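PDB 2P17: pirin-like protein from Geobacillus kaustophilus, which is of unknown function but, as a member of the pirin family in the cupin superfamily, binds one iron cation per subunit. Local coordinates for residues 8-13 with 210-215; 52-57 with 98-103; 190-195 with 235-240. All blocks are in the same frame, centred on the assembly; numbering follows the deposited sequence.

Contact 1 (8-13 with 210-215); sequences RRVKTV and AGQALF
Phe215 packs its ring against the side chains of two consecutive arginines, Arg8 and Arg9. CB lies over one face of the Arg8 guanidinium, 3.8 Å from Arg8 NH2, and CD1 meets the same nitrogen; the two planes are inclined at 51°. CG lies near NH2 of both arginines, and CE1 meets Arg9 NH2. CD2 has Arg9 O at the ring edge, while the CB of Lys11 comes to the edge at CE2, 3.9 Å away. Over one ring face comes the guanidinium of Arg9, nearly flat at 25°, with CE2 under both NH1 and NH2: Arg9 NH2 lies 3.7 Å from CZ of Phe215, and Arg9 CZ stands 4.1 Å from the ring centroid, a cation-pi stack. A bend at chi3 (63°) in Arg9 lays the guanidinium over the ring.

Hydrogen bonds pair the backbones antiparallel, among them the two between Lys11 and Ala213, each 2.8 Å from N to O. On the face that carries Val10 and Leu214, Gln212 NE2 donates to Thr12 OG1 at 2.9 Å, in the amide plane. Gly211 has a positive phi, where a CB would jam against the preceding carbonyl.

Both arginines form salt bridges with Glu35, and Tyr36, of helix 33-36, meets the Phe215 ring. N-terminal strand 3-19 pairs with strand 212-216 of the C-terminal cupin domain, which has strand 189-196 on its other side.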
ATOM      1  N   ARG A   8       2.186  12.042 -12.414  1.00 12.69           N
ATOM      2  CA  ARG A   8       3.055  13.213 -12.279  1.00 12.90           C
ATOM      3  C   ARG A   8       4.531  12.853 -12.129  1.00 12.60           C
ATOM      4  O   ARG A   8       5.403  13.707 -12.330  1.00 13.26           O
ATOM      5  CB  ARG A   8       2.600  14.110 -11.134  1.00 13.10           C
ATOM      6  CG  ARG A   8       2.652  13.456  -9.771  1.00 13.09           C
ATOM      7  CD  ARG A   8       2.261  14.411  -8.644  1.00 14.31           C
ATOM      8  NE  ARG A   8       2.377  13.714  -7.372  1.00 15.39           N
ATOM      9  CZ  ARG A   8       3.497  13.634  -6.660  1.00 15.91           C
ATOM     10  NH1 ARG A   8       4.591  14.263  -7.076  1.00 16.19           N
ATOM     11  NH2 ARG A   8       3.522  12.942  -5.529  1.00 14.24           N
ATOM     12  N   ARG A   9       4.813  11.597 -11.787  1.00 12.12           N
ATOM     13  CA  ARG A   9       6.188  11.145 -11.617  1.00 12.34           C
ATOM     14  C   ARG A   9       6.266   9.631 -11.652  1.00 11.90           C
ATOM     15  O   ARG A   9       5.366   8.950 -11.156  1.00 11.72           O
ATOM     16  CB  ARG A   9       6.750  11.665 -10.291  1.00 12.79           C
ATOM     17  CG  ARG A   9       8.196  11.285 -10.036  1.00 13.44           C
ATOM     18  CD  ARG A   9       8.851  12.179  -9.000  1.00 14.60           C
ATOM     19  NE  ARG A   9       8.223  12.072  -7.685  1.00 16.02           N
ATOM     20  CZ  ARG A   9       8.473  11.114  -6.796  1.00 16.38           C
ATOM     21  NH1 ARG A   9       9.325  10.125  -7.061  1.00 16.38           N
ATOM     22  NH2 ARG A   9       7.857  11.137  -5.622  1.00 15.38           N
ATOM     23  N   VAL A  10       7.338   9.101 -12.240  1.00 11.76           N
ATOM     24  CA  VAL A  10       7.564   7.659 -12.304  1.00 12.12           C
ATOM     25  C   VAL A  10       8.880   7.310 -11.610  1.00 12.50           C
ATOM     26  O   VAL A  10       9.958   7.673 -12.099  1.00 13.86           O
ATOM     27  CB  VAL A  10       7.618   7.138 -13.764  1.00 12.20           C
ATOM     28  CG1 VAL A  10       7.874   5.627 -13.795  1.00 13.25           C
ATOM     29  CG2 VAL A  10       6.351   7.517 -14.530  1.00 12.56           C
ATOM     30  N   LYS A  11       8.797   6.614 -10.476  1.00 12.19           N
ATOM     31  CA  LYS A  11       9.988   6.221  -9.715  1.00 12.01           C
ATOM     32  C   LYS A  11      10.347   4.760  -9.960  1.00 11.96           C
ATOM     33  O   LYS A  11       9.486   3.885  -9.861  1.00 11.77           O
ATOM     34  CB  LYS A  11       9.753   6.460  -8.209  1.00 12.67           C
ATOM     35  CG  LYS A  11      10.722   5.748  -7.269  1.00 14.24           C
ATOM     36  CD  LYS A  11      12.072   6.433  -7.200  1.00 16.03           C
ATOM     37  CE  LYS A  11      12.963   5.765  -6.155  1.00 16.26           C
ATOM     38  NZ  LYS A  11      14.364   6.319  -6.164  1.00 18.30           N
ATOM     39  N   THR A  12      11.624   4.493 -10.246  1.00 11.79           N
ATOM     40  CA  THR A  12      12.101   3.137 -10.423  1.00 12.30           C
ATOM     41  C   THR A  12      12.844   2.752  -9.152  1.00 12.59           C
ATOM     42  O   THR A  12      13.844   3.390  -8.807  1.00 13.00           O
ATOM     43  CB  THR A  12      13.032   3.030 -11.651  1.00 11.95           C
ATOM     44  OG1 THR A  12      12.319   3.466 -12.816  1.00 12.77           O
ATOM     45  CG2 THR A  12      13.478   1.589 -11.853  1.00 12.22           C
ATOM     46  N   VAL A  13      12.357   1.724  -8.458  1.00 13.08           N
ATOM     47  CA  VAL A  13      12.958   1.314  -7.192  1.00 14.52           C
ATOM     48  C   VAL A  13      14.354   0.748  -7.440  1.00 15.37           C
ATOM     49  O   VAL A  13      14.540  -0.076  -8.338  1.00 16.31           O
ATOM     50  CB  VAL A  13      12.043   0.301  -6.440  1.00 14.49           C
ATOM     51  CG1 VAL A  13      12.716  -0.239  -5.176  1.00 14.63           C
ATOM     52  CG2 VAL A  13      10.730   0.977  -6.083  1.00 15.75           C
ATOM     53  N   ALA A 210       6.840  -3.331 -13.842  1.00 10.71           N
ATOM     54  CA  ALA A 210       7.178  -3.890 -12.546  1.00 10.80           C
ATOM     55  C   ALA A 210       8.404  -3.224 -11.934  1.00 10.32           C
ATOM     56  O   ALA A 210       9.429  -3.006 -12.607  1.00 10.96           O
ATOM     57  CB  ALA A 210       7.383  -5.403 -12.640  1.00 11.46           C
ATOM     58  N   GLY A 211       8.277  -2.893 -10.656  1.00  9.95           N
ATOM     59  CA  GLY A 211       9.354  -2.259  -9.903  1.00 10.07           C
ATOM     60  C   GLY A 211       9.295  -0.747  -9.928  1.00  9.77           C
ATOM     61  O   GLY A 211      10.197  -0.083  -9.418  1.00 10.24           O
ATOM     62  N   GLN A 212       8.227  -0.203 -10.506  1.00  9.31           N
ATOM     63  CA  GLN A 212       8.034   1.249 -10.547  1.00  9.65           C
ATOM     64  C   GLN A 212       6.850   1.693  -9.717  1.00  9.44           C
ATOM     65  O   GLN A 212       5.825   0.993  -9.646  1.00  9.81           O
ATOM     66  CB  GLN A 212       7.858   1.741 -11.984  1.00  9.95           C
ATOM     67  CG  GLN A 212       9.045   1.386 -12.877  1.00 10.46           C
ATOM     68  CD  GLN A 212       8.970   2.081 -14.205  1.00 10.44           C
ATOM     69  OE1 GLN A 212       7.964   1.980 -14.914  1.00 11.36           O
ATOM     70  NE2 GLN A 212      10.035   2.800 -14.560  1.00 10.12           N
ATOM     71  N   ALA A 213       7.013   2.861  -9.099  1.00  9.39           N
ATOM     72  CA  ALA A 213       5.914   3.575  -8.446  1.00  9.33           C
ATOM     73  C   ALA A 213       5.505   4.757  -9.304  1.00  9.31           C
ATOM     74  O   ALA A 213       6.361   5.533  -9.750  1.00  9.43           O
ATOM     75  CB  ALA A 213       6.323   4.040  -7.062  1.00  9.58           C
ATOM     76  N   LEU A 214       4.199   4.889  -9.538  1.00  8.92           N
ATOM     77  CA  LEU A 214       3.644   5.958 -10.380  1.00  9.06           C
ATOM     78  C   LEU A 214       2.779   6.832  -9.507  1.00  8.95           C
ATOM     79  O   LEU A 214       1.834   6.339  -8.903  1.00  9.07           O
ATOM     80  CB  LEU A 214       2.841   5.371 -11.546  1.00  9.81           C
ATOM     81  CG  LEU A 214       3.645   4.881 -12.757  1.00 10.56           C
ATOM     82  CD1 LEU A 214       4.470   3.638 -12.434  1.00 11.09           C
ATOM     83  CD2 LEU A 214       2.693   4.567 -13.895  1.00 11.16           C
ATOM     84  N   PHE A 215       3.134   8.115  -9.414  1.00  7.82           N
ATOM     85  CA  PHE A 215       2.465   9.040  -8.497  1.00  7.89           C
ATOM     86  C   PHE A 215       1.407   9.833  -9.225  1.00  8.19           C
ATOM     87  O   PHE A 215       1.604  10.210 -10.383  1.00  8.67           O
ATOM     88  CB  PHE A 215       3.489   9.978  -7.862  1.00  8.29           C
ATOM     89  CG  PHE A 215       4.463   9.265  -6.987  1.00  7.30           C
ATOM     90  CD1 PHE A 215       4.226   9.133  -5.619  1.00  8.59           C
ATOM     91  CD2 PHE A 215       5.595   8.660  -7.534  1.00  8.13           C
ATOM     92  CE1 PHE A 215       5.116   8.435  -4.809  1.00  9.29           C
ATOM     93  CE2 PHE A 215       6.483   7.961  -6.738  1.00  9.49           C
ATOM     94  CZ  PHE A 215       6.254   7.853  -5.376  1.00  8.62           C
TER
HETATM   95  O   HOH W   1      12.850  -1.408  -9.986  1.00 22.66           O

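Contact 2 (52-57 with 98-103). With FE (Fe (III) ion), chain B.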
ATOM      1  N   PHE A  52      14.998  -8.793  11.592  1.00 15.73           N
ATOM      2  CA  PHE A  52      14.551  -7.679  12.416  1.00 16.40           C
ATOM      3  C   PHE A  52      14.487  -8.015  13.898  1.00 16.71           C
ATOM      4  O   PHE A  52      14.309  -9.168  14.286  1.00 17.56           O
ATOM      5  CB  PHE A  52      13.194  -7.171  11.933  1.00 16.18           C
ATOM      6  CG  PHE A  52      13.227  -6.601  10.552  1.00 15.60           C
ATOM      7  CD1 PHE A  52      13.932  -5.429  10.287  1.00 15.48           C
ATOM      8  CD2 PHE A  52      12.559  -7.231   9.509  1.00 16.47           C
ATOM      9  CE1 PHE A  52      13.976  -4.900   8.999  1.00 16.74           C
ATOM     10  CE2 PHE A  52      12.598  -6.711   8.232  1.00 15.74           C
ATOM     11  CZ  PHE A  52      13.299  -5.545   7.973  1.00 16.00           C
ATOM     12  N   ASP A  53      14.650  -6.979  14.710  1.00 17.48           N
ATOM     13  CA  ASP A  53      14.468  -7.071  16.147  1.00 18.12           C
ATOM     14  C   ASP A  53      13.138  -6.430  16.514  1.00 17.73           C
ATOM     15  O   ASP A  53      12.494  -5.782  15.687  1.00 18.05           O
ATOM     16  CB  ASP A  53      15.614  -6.357  16.863  1.00 18.87           C
ATOM     17  CG  ASP A  53      16.955  -7.044  16.646  1.00 21.47           C
ATOM     18  OD1 ASP A  53      17.005  -8.293  16.662  1.00 25.94           O
ATOM     19  OD2 ASP A  53      17.959  -6.328  16.461  1.00 25.79           O
ATOM     20  N   VAL A  54      12.726  -6.622  17.760  1.00 17.36           N
ATOM     21  CA  VAL A  54      11.506  -6.008  18.260  1.00 17.15           C
ATOM     22  C   VAL A  54      11.745  -4.506  18.400  1.00 16.82           C
ATOM     23  O   VAL A  54      12.780  -4.078  18.932  1.00 17.57           O
ATOM     24  CB  VAL A  54      11.111  -6.630  19.615  1.00 17.17           C
ATOM     25  CG1 VAL A  54       9.983  -5.843  20.261  1.00 17.66           C
ATOM     26  CG2 VAL A  54      10.715  -8.094  19.439  1.00 18.36           C
ATOM     27  N   HIS A  55      10.805  -3.706  17.904  1.00 15.97           N
ATOM     28  CA  HIS A  55      10.953  -2.249  17.914  1.00 16.10           C
ATOM     29  C   HIS A  55       9.626  -1.576  18.237  1.00 14.88           C
ATOM     30  O   HIS A  55       8.581  -2.039  17.802  1.00 13.65           O
ATOM     31  CB  HIS A  55      11.433  -1.715  16.555  1.00 17.31           C
ATOM     32  CG  HIS A  55      12.828  -2.115  16.190  1.00 19.12           C
ATOM     33  ND1 HIS A  55      13.921  -1.818  16.979  0.60 20.46           N
ATOM     34  CD2 HIS A  55      13.315  -2.757  15.102  0.80 21.13           C
ATOM     35  CE1 HIS A  55      15.017  -2.281  16.402  0.90 21.22           C
ATOM     36  NE2 HIS A  55      14.678  -2.848  15.258  0.80 21.64           N
ATOM     37  N   PRO A  56       9.663  -0.480  19.006  1.00 14.11           N
ATOM     38  CA  PRO A  56       8.469   0.325  19.232  1.00 14.13           C
ATOM     39  C   PRO A  56       8.093   1.219  18.044  1.00 13.90           C
ATOM     40  O   PRO A  56       8.957   1.623  17.257  1.00 14.97           O
ATOM     41  CB  PRO A  56       8.858   1.180  20.442  1.00 14.12           C
ATOM     42  CG  PRO A  56      10.337   1.311  20.330  1.00 14.49           C
ATOM     43  CD  PRO A  56      10.823   0.018  19.778  1.00 14.83           C
ATOM     44  N   HIS A  57       6.798   1.491  17.925  1.00 13.24           N
ATOM     45  CA  HIS A  57       6.284   2.569  17.089  1.00 13.11           C
ATOM     46  C   HIS A  57       5.190   3.307  17.855  1.00 12.59           C
ATOM     47  O   HIS A  57       4.523   2.735  18.708  1.00 11.96           O
ATOM     48  CB  HIS A  57       5.691   2.036  15.776  1.00 13.98           C
ATOM     49  CG  HIS A  57       6.708   1.534  14.800  1.00 15.46           C
ATOM     50  ND1 HIS A  57       7.656   2.350  14.218  1.00 18.75           N
ATOM     51  CD2 HIS A  57       6.905   0.300  14.281  1.00 18.74           C
ATOM     52  CE1 HIS A  57       8.403   1.634  13.396  1.00 19.28           C
ATOM     53  NE2 HIS A  57       7.973   0.386  13.420  1.00 20.14           N
ATOM     54  N   VAL A  98       5.005  -2.378  20.492  1.00 11.37           N
ATOM     55  CA  VAL A  98       6.189  -2.950  19.844  1.00 11.45           C
ATOM     56  C   VAL A  98       5.755  -4.033  18.882  1.00 11.33           C
ATOM     57  O   VAL A  98       4.708  -4.659  19.064  1.00 11.77           O
ATOM     58  CB  VAL A  98       7.278  -3.511  20.822  1.00 12.08           C
ATOM     59  CG1 VAL A  98       7.869  -2.389  21.688  1.00 12.78           C
ATOM     60  CG2 VAL A  98       6.742  -4.635  21.676  1.00 12.65           C
ATOM     61  N   HIS A  99       6.565  -4.248  17.855  1.00 10.79           N
ATOM     62  CA  HIS A  99       6.273  -5.295  16.890  1.00 11.66           C
ATOM     63  C   HIS A  99       7.544  -5.936  16.355  1.00 11.30           C
ATOM     64  O   HIS A  99       8.642  -5.391  16.497  1.00 11.57           O
ATOM     65  CB  HIS A  99       5.444  -4.716  15.733  1.00 11.71           C
ATOM     66  CG  HIS A  99       6.265  -4.062  14.669  1.00 14.53           C
ATOM     67  ND1 HIS A  99       6.325  -4.537  13.375  0.90 16.47           N
ATOM     68  CD2 HIS A  99       7.081  -2.984  14.714  1.00 15.07           C
ATOM     69  CE1 HIS A  99       7.131  -3.767  12.664  0.90 16.16           C
ATOM     70  NE2 HIS A  99       7.605  -2.818  13.454  0.80 17.30           N
ATOM     71  N   LYS A 100       7.383  -7.090  15.716  1.00 11.55           N
ATOM     72  CA  LYS A 100       8.464  -7.715  14.952  1.00 12.57           C
ATOM     73  C   LYS A 100       7.843  -8.534  13.834  1.00 12.53           C
ATOM     74  O   LYS A 100       6.873  -9.258  14.058  1.00 12.86           O
ATOM     75  CB  LYS A 100       9.322  -8.624  15.835  1.00 13.08           C
ATOM     76  CG  LYS A 100      10.419  -9.354  15.080  1.00 14.43           C
ATOM     77  CD  LYS A 100      11.334 -10.112  16.031  1.00 17.71           C
ATOM     78  CE  LYS A 100      12.077 -11.208  15.275  1.00 19.38           C
ATOM     79  NZ  LYS A 100      13.405 -11.520  15.870  1.00 22.26           N
ATOM     80  N   GLU A 101       8.404  -8.404  12.636  1.00 12.54           N
ATOM     81  CA  GLU A 101       7.973  -9.190  11.481  1.00 13.13           C
ATOM     82  C   GLU A 101       9.107 -10.148  11.168  1.00 13.29           C
ATOM     83  O   GLU A 101      10.231  -9.709  10.908  1.00 13.74           O
ATOM     84  CB  GLU A 101       7.664  -8.286  10.273  1.00 13.78           C
ATOM     85  CG  GLU A 101       6.805  -7.055  10.609  1.00 14.38           C
ATOM     86  CD  GLU A 101       5.457  -7.403  11.228  1.00 15.27           C
ATOM     87  OE1 GLU A 101       4.917  -8.486  10.936  1.00 16.77           O
ATOM     88  OE2 GLU A 101       4.929  -6.566  11.988  1.00 18.13           O
ATOM     89  N   ASP A 102       8.824 -11.447  11.234  1.00 13.40           N
ATOM     90  CA  ASP A 102       9.870 -12.457  11.098  1.00 13.40           C
ATOM     91  C   ASP A 102       9.408 -13.571  10.150  1.00 13.54           C
ATOM     92  O   ASP A 102       8.358 -14.160  10.369  1.00 13.41           O
ATOM     93  CB  ASP A 102      10.201 -13.040  12.478  1.00 14.08           C
ATOM     94  CG  ASP A 102      11.629 -13.571  12.569  1.00 15.67           C
ATOM     95  OD1 ASP A 102      12.483 -13.166  11.755  1.00 15.89           O
ATOM     96  OD2 ASP A 102      11.905 -14.381  13.485  1.00 18.00           O
ATOM     97  N   PRO A 103      10.175 -13.847   9.077  1.00 13.15           N
ATOM     98  CA  PRO A 103       9.778 -14.985   8.243  1.00 13.83           C
ATOM     99  C   PRO A 103       9.750 -16.309   9.000  1.00 14.61           C
ATOM    100  O   PRO A 103      10.532 -16.524   9.937  1.00 14.88           O
ATOM    101  CB  PRO A 103      10.858 -15.018   7.153  1.00 13.73           C
ATOM    102  CG  PRO A 103      11.350 -13.584   7.101  1.00 13.33           C
ATOM    103  CD  PRO A 103      11.364 -13.166   8.538  1.00 13.61           C
TER
HETATM  104 FE    FE B 278       8.704  -1.511  12.572  0.50 13.19          FE
HETATM  105  O   HOH W   2      12.913 -10.599  10.923  1.00 13.83           O
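His57 and His99 meet at the iron(III) ion, which His57 NE2 binds at 2.2 Å and His99 NE2 at 1.9 Å. Their NE2 atoms are 3.2 Å apart because they share the metal, and the rings meet rim to rim with planes at 38°. Chi1 of 84° puts His99 CG between the backbone N and the carbonyl carbon, turning NE2 to the iron. His55 and Glu101 are predicted ligands, consistent with the three-histidine, one-glutamate site of pirins, but neither coordinates the metal here; the modelled protein ligands are His57 and His99. Glu101 serves the second shell: its OE2 takes a 2.8 Å hydrogen bond from His99 ND1, in the imidazole plane, which would fix that ring's rotation.

Farther out, the backbones of His55 and His99 exchange two hydrogen bonds. Val98 packs against Val54 and Pro56. The extended Lys100 runs past Val54 and donates from NZ to Phe52 O at 3.0 Å, linking the strand to the loop before 55-57.

Glu101 also bonds to His73 and Gln89. Strand 97-103 lies between the edge strand 55-57 and strand 71-75 in a four-stranded antiparallel sheet, while Met91 of strand 88-92 touches His99 and Glu101.

Contact 3 (190-195 with 235-240); sequences GFLYIL and LRLLLY
Chi1 of 64° at Phe191 sets CG between the backbone N and the carbonyl carbon, and chi1 of -60° at Tyr240 places CG beside its own N; together these rotations bring the two rings into contact. Phe191 CE1 comes within 3.4 Å of Tyr240 CD2. The planes are only 24° apart, yet the rings are slid so far past each other that they barely overlap. What covers the Phe191 face is instead the CB of Tyr240, a CH-pi contact with CB 4.2 Å from the ring centroid. With an alanine here in place of the phenylalanine, Tyr240 CB and CD2 would probably lose their aromatic neighbour and the tyrosine ring be freer to turn.

Beneath the rings the strands are antiparallel and closely bonded. Phe191 and Tyr240 exchange two backbone hydrogen bonds, each 2.9 Å from N to O; Tyr193 and Leu238 also exchange two, and Leu195 N adds a last one to Arg236 O at 2.8 Å. Gly190 CA lies 3.1 Å from Tyr240 O, and a CB there would clash with that oxygen.

On the other face the side chains of these segments are aliphatic. Leu192 CB meets Leu239 CB, and Ile194 CG2 touches Leu235 CD1 at 3.7 Å, with Phe201 packing against both isoleucine and Leu235. Leu112 and Leu114 of strand 109-117 reach the face of Tyr193, Leu238 and Tyr240. Arg236 forms a salt bridge with Glu171 of the neighbouring strand 167-174. Paired antiparallel strands closing round an apolar interior are characteristic of the cupin beta-barrel, here the C-terminal domain of the pirin fold.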
ATOM      1  N   GLY A 190      -2.113  10.015  -3.765  1.00  9.14           N
ATOM      2  CA  GLY A 190      -1.747   8.618  -3.911  1.00  9.62           C
ATOM      3  C   GLY A 190      -0.796   8.274  -5.026  1.00  8.74           C
ATOM      4  O   GLY A 190      -0.232   9.144  -5.702  1.00  8.21           O
ATOM      5  N   PHE A 191      -0.632   6.974  -5.206  1.00  8.51           N
ATOM      6  CA  PHE A 191       0.326   6.437  -6.140  1.00  8.15           C
ATOM      7  C   PHE A 191      -0.002   4.962  -6.308  1.00  7.80           C
ATOM      8  O   PHE A 191      -0.817   4.403  -5.562  1.00  7.58           O
ATOM      9  CB  PHE A 191       1.762   6.606  -5.591  1.00  8.89           C
ATOM     10  CG  PHE A 191       2.016   5.836  -4.326  1.00  7.80           C
ATOM     11  CD1 PHE A 191       2.501   4.536  -4.398  1.00  8.54           C
ATOM     12  CD2 PHE A 191       1.698   6.368  -3.085  1.00  8.77           C
ATOM     13  CE1 PHE A 191       2.694   3.785  -3.246  1.00  9.54           C
ATOM     14  CE2 PHE A 191       1.881   5.630  -1.921  1.00  8.43           C
ATOM     15  CZ  PHE A 191       2.386   4.342  -1.995  1.00  9.30           C
ATOM     16  N   LEU A 192       0.649   4.321  -7.258  1.00  7.62           N
ATOM     17  CA  LEU A 192       0.566   2.862  -7.351  1.00  8.03           C
ATOM     18  C   LEU A 192       1.953   2.267  -7.503  1.00  8.44           C
ATOM     19  O   LEU A 192       2.878   2.958  -7.925  1.00  8.44           O
ATOM     20  CB  LEU A 192      -0.402   2.400  -8.471  1.00  8.47           C
ATOM     21  CG  LEU A 192      -0.109   2.855  -9.903  1.00  7.95           C
ATOM     22  CD1 LEU A 192       0.985   2.016 -10.570  1.00  9.27           C
ATOM     23  CD2 LEU A 192      -1.386   2.825 -10.738  1.00  9.18           C
ATOM     24  N   TYR A 193       2.095   1.002  -7.136  1.00  8.47           N
ATOM     25  CA  TYR A 193       3.357   0.304  -7.296  1.00  8.73           C
ATOM     26  C   TYR A 193       3.097  -0.979  -8.060  1.00  8.58           C
ATOM     27  O   TYR A 193       2.183  -1.734  -7.717  1.00  8.27           O
ATOM     28  CB  TYR A 193       4.000   0.009  -5.928  1.00  9.97           C
ATOM     29  CG  TYR A 193       5.275  -0.774  -6.062  1.00 10.64           C
ATOM     30  CD1 TYR A 193       6.436  -0.161  -6.505  1.00 11.75           C
ATOM     31  CD2 TYR A 193       5.305  -2.147  -5.786  1.00 12.23           C
ATOM     32  CE1 TYR A 193       7.610  -0.884  -6.647  1.00 12.46           C
ATOM     33  CE2 TYR A 193       6.477  -2.889  -5.942  1.00 14.33           C
ATOM     34  CZ  TYR A 193       7.623  -2.235  -6.364  1.00 13.21           C
ATOM     35  OH  TYR A 193       8.803  -2.940  -6.525  1.00 15.87           O
ATOM     36  N   ILE A 194       3.894  -1.233  -9.103  1.00  7.62           N
ATOM     37  CA  ILE A 194       3.638  -2.352  -9.984  1.00  8.38           C
ATOM     38  C   ILE A 194       4.457  -3.567  -9.559  1.00  8.95           C
ATOM     39  O   ILE A 194       5.684  -3.508  -9.499  1.00  9.71           O
ATOM     40  CB  ILE A 194       3.919  -1.990 -11.467  1.00  8.51           C
ATOM     41  CG1 ILE A 194       3.061  -0.792 -11.869  1.00  8.47           C
ATOM     42  CG2 ILE A 194       3.596  -3.177 -12.361  1.00  8.80           C
ATOM     43  CD1 ILE A 194       3.416  -0.195 -13.223  1.00 10.69           C
ATOM     44  N   LEU A 195       3.752  -4.661  -9.274  1.00  9.31           N
ATOM     45  CA  LEU A 195       4.386  -5.908  -8.853  1.00  9.91           C
ATOM     46  C   LEU A 195       4.840  -6.767 -10.032  1.00 11.06           C
ATOM     47  O   LEU A 195       5.883  -7.436  -9.958  1.00 11.28           O
ATOM     48  CB  LEU A 195       3.413  -6.724  -7.987  1.00  9.96           C
ATOM     49  CG  LEU A 195       2.973  -6.054  -6.684  1.00 11.03           C
ATOM     50  CD1 LEU A 195       1.761  -6.771  -6.096  1.00 11.89           C
ATOM     51  CD2 LEU A 195       4.126  -6.015  -5.711  1.00 12.99           C
ATOM     52  N   LEU A 235      -0.818  -7.773 -15.720  1.00 12.33           N
ATOM     53  CA  LEU A 235      -0.448  -6.708 -14.793  1.00 11.47           C
ATOM     54  C   LEU A 235      -0.959  -6.978 -13.382  1.00 10.71           C
ATOM     55  O   LEU A 235      -2.129  -7.303 -13.195  1.00 11.39           O
ATOM     56  CB  LEU A 235      -1.013  -5.377 -15.308  1.00 11.58           C
ATOM     57  CG  LEU A 235      -0.830  -4.063 -14.554  1.00 10.50           C
ATOM     58  CD1 LEU A 235       0.630  -3.655 -14.514  1.00 10.05           C
ATOM     59  CD2 LEU A 235      -1.630  -2.980 -15.245  1.00 10.96           C
ATOM     60  N   ARG A 236      -0.074  -6.834 -12.401  1.00 10.07           N
ATOM     61  CA  ARG A 236      -0.470  -6.890 -11.004  1.00  9.57           C
ATOM     62  C   ARG A 236       0.107  -5.669 -10.298  1.00  8.95           C
ATOM     63  O   ARG A 236       1.288  -5.385 -10.438  1.00  9.16           O
ATOM     64  CB  ARG A 236       0.014  -8.179 -10.338  1.00 10.01           C
ATOM     65  CG  ARG A 236      -0.563  -8.402  -8.948  1.00 12.79           C
ATOM     66  CD  ARG A 236      -0.292  -9.828  -8.475  1.00 17.56           C
ATOM     67  NE  ARG A 236      -1.018 -10.135  -7.245  1.00 20.61           N
ATOM     68  CZ  ARG A 236      -1.339 -11.365  -6.846  1.00 21.48           C
ATOM     69  NH1 ARG A 236      -1.018 -12.431  -7.583  1.00 23.99           N
ATOM     70  NH2 ARG A 236      -1.996 -11.531  -5.708  1.00 22.13           N
ATOM     71  N   LEU A 237      -0.727  -4.939  -9.559  1.00  8.13           N
ATOM     72  CA  LEU A 237      -0.264  -3.712  -8.911  1.00  7.67           C
ATOM     73  C   LEU A 237      -1.043  -3.433  -7.633  1.00  7.57           C
ATOM     74  O   LEU A 237      -2.138  -3.950  -7.436  1.00  7.48           O
ATOM     75  CB  LEU A 237      -0.356  -2.521  -9.877  1.00  8.06           C
ATOM     76  CG  LEU A 237      -1.753  -2.089 -10.347  1.00  8.60           C
ATOM     77  CD1 LEU A 237      -2.497  -1.228  -9.323  1.00  9.16           C
ATOM     78  CD2 LEU A 237      -1.628  -1.339 -11.663  1.00  8.56           C
ATOM     79  N   LEU A 238      -0.450  -2.611  -6.777  1.00  7.08           N
ATOM     80  CA  LEU A 238      -1.118  -2.077  -5.594  1.00  7.95           C
ATOM     81  C   LEU A 238      -1.284  -0.578  -5.747  1.00  8.15           C
ATOM     82  O   LEU A 238      -0.337   0.119  -6.070  1.00  8.39           O
ATOM     83  CB  LEU A 238      -0.307  -2.393  -4.333  1.00  7.91           C
ATOM     84  CG  LEU A 238      -0.216  -3.869  -3.944  1.00  9.21           C
ATOM     85  CD1 LEU A 238       0.906  -4.046  -2.942  1.00 10.69           C
ATOM     86  CD2 LEU A 238      -1.534  -4.375  -3.398  1.00 11.31           C
ATOM     87  N   LEU A 239      -2.497  -0.090  -5.513  1.00  8.07           N
ATOM     88  CA  LEU A 239      -2.780   1.343  -5.531  1.00  7.73           C
ATOM     89  C   LEU A 239      -3.085   1.793  -4.110  1.00  7.33           C
ATOM     90  O   LEU A 239      -3.912   1.180  -3.418  1.00  7.67           O
ATOM     91  CB  LEU A 239      -3.968   1.651  -6.455  1.00  8.04           C
ATOM     92  CG  LEU A 239      -4.402   3.105  -6.678  1.00  8.09           C
ATOM     93  CD1 LEU A 239      -5.024   3.282  -8.053  1.00  9.87           C
ATOM     94  CD2 LEU A 239      -5.388   3.561  -5.594  1.00  8.67           C
ATOM     95  N   TYR A 240      -2.429   2.875  -3.691  1.00  7.14           N
ATOM     96  CA  TYR A 240      -2.602   3.437  -2.356  1.00  7.03           C
ATOM     97  C   TYR A 240      -2.983   4.895  -2.510  1.00  7.54           C
ATOM     98  O   TYR A 240      -2.290   5.634  -3.201  1.00  7.20           O
ATOM     99  CB  TYR A 240      -1.291   3.422  -1.590  1.00  7.28           C
ATOM    100  CG  TYR A 240      -0.620   2.091  -1.350  1.00  7.53           C
ATOM    101  CD1 TYR A 240      -0.819   1.402  -0.154  1.00  7.65           C
ATOM    102  CD2 TYR A 240       0.275   1.553  -2.280  1.00  8.46           C
ATOM    103  CE1 TYR A 240      -0.134   0.195   0.108  1.00  8.12           C
ATOM    104  CE2 TYR A 240       0.955   0.355  -2.024  1.00  8.59           C
ATOM    105  CZ  TYR A 240       0.737  -0.315  -0.830  1.00  8.54           C
ATOM    106  OH  TYR A 240       1.419  -1.488  -0.581  1.00  8.77           O
TER

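Contacts 1 and 3 share a sheet: strands 212-216 and 189-196 are neighbours in it, joined by probable hydrogen bonds from Leu214 N to Leu192 O and from Gly211 N to Ile194 O. Their centres lie 9 Å apart, yet their chemistry follows depth. Contact 3 is buried and almost wholly apolar, whereas partly buried contact 1 carries arginines and a hydrogen bond from a side-chain amide to a threonine hydroxyl. Contact 2 stands apart, its centre 28 Å from that of contact 1 and 25 Å from that of contact 3. It is a surface contact on a separate small sheet in the N-terminal pirin cupin domain, and metal ligation adds to its strand pairing.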